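Local coordinates for protein 4-alpha-glucanotransferase (Corynebacterium glutamicum, PDB 5B68) that belongs to the amylomaltase family of glucanotransferases, enzymes built on a TIM-barrel core, here preceded by an N-terminal beta-sandwich domain, at residues Ala639-Ser643 and Ala644-Val648; Met669-Asn672 and Trp673-Leu677. One frame throughout, in Å; residues are numbered along the deposited sequence.

Contact 1 (Ala639-Ser643 and Ala644-Val648); sequences AKTPS and ALTCV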
# COMPACT_ATOMS: atom_id res chain seq x y z
N ALA A 639 -0.79 -14.46 -20.75
CA ALA A 639 -0.65 -15.76 -20.07
C ALA A 639 0.65 -16.49 -20.47
O ALA A 639 1.24 -17.22 -19.67
CB ALA A 639 -1.89 -16.67 -20.33
N LYS A 640 1.06 -16.31 -21.74
CA LYS A 640 2.25 -17.02 -22.26
C LYS A 640 3.51 -16.20 -22.23
O LYS A 640 4.55 -16.64 -22.76
CB LYS A 640 1.98 -17.62 -23.66
CG LYS A 640 0.83 -18.67 -23.76
CD LYS A 640 0.85 -19.72 -22.65
CE LYS A 640 -0.08 -20.88 -22.95
NZ LYS A 640 -0.88 -21.23 -21.75
N THR A 641 3.49 -15.07 -21.50
CA THR A 641 4.74 -14.38 -21.17
C THR A 641 5.53 -15.18 -20.13
O THR A 641 4.97 -16.02 -19.46
CB THR A 641 4.52 -12.98 -20.58
OG1 THR A 641 3.80 -13.07 -19.32
CG2 THR A 641 3.82 -12.08 -21.52
N PRO A 642 6.83 -14.91 -19.98
CA PRO A 642 7.53 -15.60 -18.90
C PRO A 642 7.30 -15.02 -17.50
O PRO A 642 7.94 -15.47 -16.57
CB PRO A 642 9.02 -15.37 -19.22
CG PRO A 642 9.05 -14.29 -20.20
CD PRO A 642 7.73 -14.16 -20.87
N SER A 643 6.40 -14.05 -17.35
CA SER A 643 6.09 -13.48 -16.05
C SER A 643 5.71 -14.48 -14.99
O SER A 643 4.84 -15.32 -15.23
CB SER A 643 4.98 -12.47 -16.19
OG SER A 643 5.41 -11.32 -16.92
N ALA A 644 6.34 -14.38 -13.81
CA ALA A 644 6.03 -15.25 -12.68
C ALA A 644 4.54 -15.23 -12.34
O ALA A 644 3.96 -16.27 -12.05
CB ALA A 644 6.82 -14.81 -11.48
N LEU A 645 3.93 -14.07 -12.39
CA LEU A 645 2.53 -13.96 -12.11
C LEU A 645 1.83 -13.09 -13.13
O LEU A 645 2.35 -12.05 -13.55
CB LEU A 645 2.28 -13.39 -10.72
CG LEU A 645 2.80 -14.21 -9.55
CD1 LEU A 645 2.64 -13.35 -8.27
CD2 LEU A 645 2.09 -15.53 -9.36
N THR A 646 0.61 -13.49 -13.49
CA THR A 646 -0.26 -12.69 -14.38
C THR A 646 -1.58 -12.44 -13.68
O THR A 646 -1.96 -13.22 -12.84
CB THR A 646 -0.52 -13.40 -15.71
OG1 THR A 646 -1.01 -14.70 -15.43
CG2 THR A 646 0.71 -13.48 -16.46
N CYS A 647 -2.29 -11.40 -14.05
CA CYS A 647 -3.49 -11.03 -13.35
C CYS A 647 -4.52 -10.65 -14.35
O CYS A 647 -4.22 -9.85 -15.25
CB CYS A 647 -3.25 -9.85 -12.37
SG CYS A 647 -4.70 -9.67 -11.28
N VAL A 648 -5.68 -11.32 -14.23
CA VAL A 648 -6.86 -11.06 -15.04
C VAL A 648 -7.69 -10.15 -14.17
O VAL A 648 -7.99 -10.51 -13.05
CB VAL A 648 -7.67 -12.36 -15.32
CG1 VAL A 648 -8.95 -12.08 -16.11
CG2 VAL A 648 -6.80 -13.41 -15.94
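T646 turns its methyl group back to the loop that leads out of helix 627-639. From CB, which points toward residues 639-643, the side chain forks. CG2 lies 4.2 Å from OG1 of T641, and somewhat farther from CB of S643 and CA of A639, so one methyl lies against the helix end, the T641 hydroxyl oxygen and the S643 CB, all at loose van der Waals range. The other branch, OG1, makes a weak hydrogen bond to the carbonyl of R177 on the adjacent strand. Within the loop, OG1 of T641 is hydrogen-bonded to the carbonyl of V638, in the last turn of the helix, and the backbone N of S643 adds a weak bond of 3.4 Å to the same OG1. In S643, chi1 of -68° sets OG anti to the carbonyl carbon, from where it reaches T555 and the carbonyl of R550. R705 reaches in from near the end of the modelled chain to the carbonyls of A639 and S643. Backbone bonds of A644 and L645 then join the chain to both neighbouring strands. This is a helix-to-strand connection of a TIM barrel, entering strand 645-649 between strands 177-182 and 553-556.

Contact 2 (Met669-Asn672 and Trp673-Leu677); sequences MYPN and WCIPL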
# COMPACT_ATOMS: atom_id res chain seq x y z
N MET A 669 -16.40 15.29 -10.24
CA MET A 669 -16.28 15.09 -11.68
C MET A 669 -16.76 13.69 -12.17
O MET A 669 -17.39 13.57 -13.20
CB MET A 669 -14.83 15.36 -12.07
CG MET A 669 -14.31 16.74 -11.62
SD MET A 669 -12.56 16.87 -11.94
CE MET A 669 -12.63 16.96 -13.73
N TYR A 670 -16.46 12.65 -11.41
CA TYR A 670 -16.74 11.25 -11.81
C TYR A 670 -16.83 10.47 -10.52
O TYR A 670 -16.06 10.77 -9.59
CB TYR A 670 -15.59 10.73 -12.65
CG TYR A 670 -15.82 9.33 -13.21
CD1 TYR A 670 -16.61 9.15 -14.32
CD2 TYR A 670 -15.22 8.22 -12.63
CE1 TYR A 670 -16.82 7.87 -14.86
CE2 TYR A 670 -15.41 6.94 -13.16
CZ TYR A 670 -16.23 6.77 -14.28
OH TYR A 670 -16.47 5.48 -14.82
N PRO A 671 -17.66 9.45 -10.43
CA PRO A 671 -17.79 8.74 -9.16
C PRO A 671 -16.68 7.71 -8.93
O PRO A 671 -16.95 6.53 -8.83
CB PRO A 671 -19.15 8.06 -9.26
CG PRO A 671 -19.69 8.36 -10.60
CD PRO A 671 -18.59 8.92 -11.43
N ASN A 672 -15.45 8.18 -8.76
CA ASN A 672 -14.33 7.30 -8.59
C ASN A 672 -14.59 6.43 -7.38
O ASN A 672 -15.15 6.88 -6.39
CB ASN A 672 -13.04 8.09 -8.36
CG ASN A 672 -12.68 8.96 -9.53
OD1 ASN A 672 -12.59 8.50 -10.65
ND2 ASN A 672 -12.45 10.24 -9.27
N TRP A 673 -14.26 5.16 -7.52
CA TRP A 673 -14.31 4.20 -6.43
C TRP A 673 -15.72 3.79 -6.05
O TRP A 673 -15.93 3.19 -5.03
CB TRP A 673 -13.55 4.71 -5.22
CG TRP A 673 -12.25 5.32 -5.56
CD1 TRP A 673 -11.91 6.62 -5.45
CD2 TRP A 673 -11.10 4.64 -6.05
NE1 TRP A 673 -10.62 6.80 -5.84
CE2 TRP A 673 -10.10 5.60 -6.22
CE3 TRP A 673 -10.81 3.31 -6.38
CZ2 TRP A 673 -8.85 5.29 -6.70
CZ3 TRP A 673 -9.57 3.01 -6.85
CH2 TRP A 673 -8.60 3.99 -7.01
N CYS A 674 -16.68 4.17 -6.87
CA CYS A 674 -18.09 3.89 -6.63
C CYS A 674 -18.83 3.10 -7.72
O CYS A 674 -20.04 3.07 -7.72
CB CYS A 674 -18.83 5.19 -6.38
SG CYS A 674 -18.18 6.11 -4.97
N ILE A 675 -18.10 2.52 -8.66
CA ILE A 675 -18.70 1.92 -9.84
C ILE A 675 -18.90 0.42 -9.64
O ILE A 675 -17.95 -0.32 -9.65
CB ILE A 675 -17.78 2.13 -11.07
CG1 ILE A 675 -17.44 3.61 -11.27
CG2 ILE A 675 -18.38 1.52 -12.32
CD1 ILE A 675 -18.63 4.52 -11.51
N PRO A 676 -20.15 -0.01 -9.48
CA PRO A 676 -20.46 -1.45 -9.27
C PRO A 676 -20.16 -2.32 -10.50
O PRO A 676 -20.12 -1.81 -11.64
CB PRO A 676 -21.93 -1.48 -9.00
CG PRO A 676 -22.44 -0.34 -9.80
CD PRO A 676 -21.40 0.74 -9.73
N LEU A 677 -19.85 -3.58 -10.27
CA LEU A 677 -19.42 -4.48 -11.37
C LEU A 677 -20.62 -4.69 -12.30
O LEU A 677 -21.67 -5.17 -11.85
CB LEU A 677 -18.96 -5.83 -10.78
CG LEU A 677 -18.39 -6.85 -11.80
CD1 LEU A 677 -17.08 -6.35 -12.39
CD2 LEU A 677 -18.27 -8.24 -11.16
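P671 and C674 close a type II beta turn, in the long loop between helices 650-654 and 694-702, through a hydrogen bond from N of C674 to O of P671, 3.1 Å long and moderately bent (140° at the hydrogen), with the donor tilted out of the carbonyl plane. Just before it, P671 is the centre of an inverse gamma turn, in which N of N672 bonds to O of Y670 at 2.8 Å; the two turns overlap on P671 and N672. W673 takes the positive-phi corner, and its indole leaves beside its own backbone N, placing CD1 3.5 Å from CB of N672. This ring lies near a bound sulfate ion and touches Y185 and N661. The N672 amide is held at both ends, OD1 by the backbone N of Q662 and ND2 by the hydroxyl of T665. On the proline side, CB of P671 meets CB of C674 at 4.1 Å. I675 approaches Y670 at about a right angle: chi1 (-54°) puts CG1 anti to the carbonyl carbon, and a second bend at chi2 (-60°) folds CD1 back to the turn and obliquely to the tyrosine ring. The phenol OH is hydrogen-bonded to the carbonyl of A659, while CD of P671 sits 3.3 Å above one ring face, offset toward the rim. CD1 of I675 also reaches CG of P671, at 4.1 Å.

From the N terminus, the chain passes the beta-sandwich domain and most of the barrel before contact 1 carries it from helix 627-639 into strand 645-649, the last barrel strand in sequence. Helix 650-654 follows at once, and the long loop beyond it contains contact 2, ahead of the final helix 694-702. Each contact is one continuous stretch and closes only a local loop or turn; the two are in series, neither enclosing nor crossing the other. The centres of contact 1 and contact 2 are about 28 Å apart, and the nearest atoms of contact 1 and contact 2 about 10 Å. Contact 1 joins a helix to the barrel sheet; contact 2 fixes part of the long loop, with L677 packed on helix 650-654.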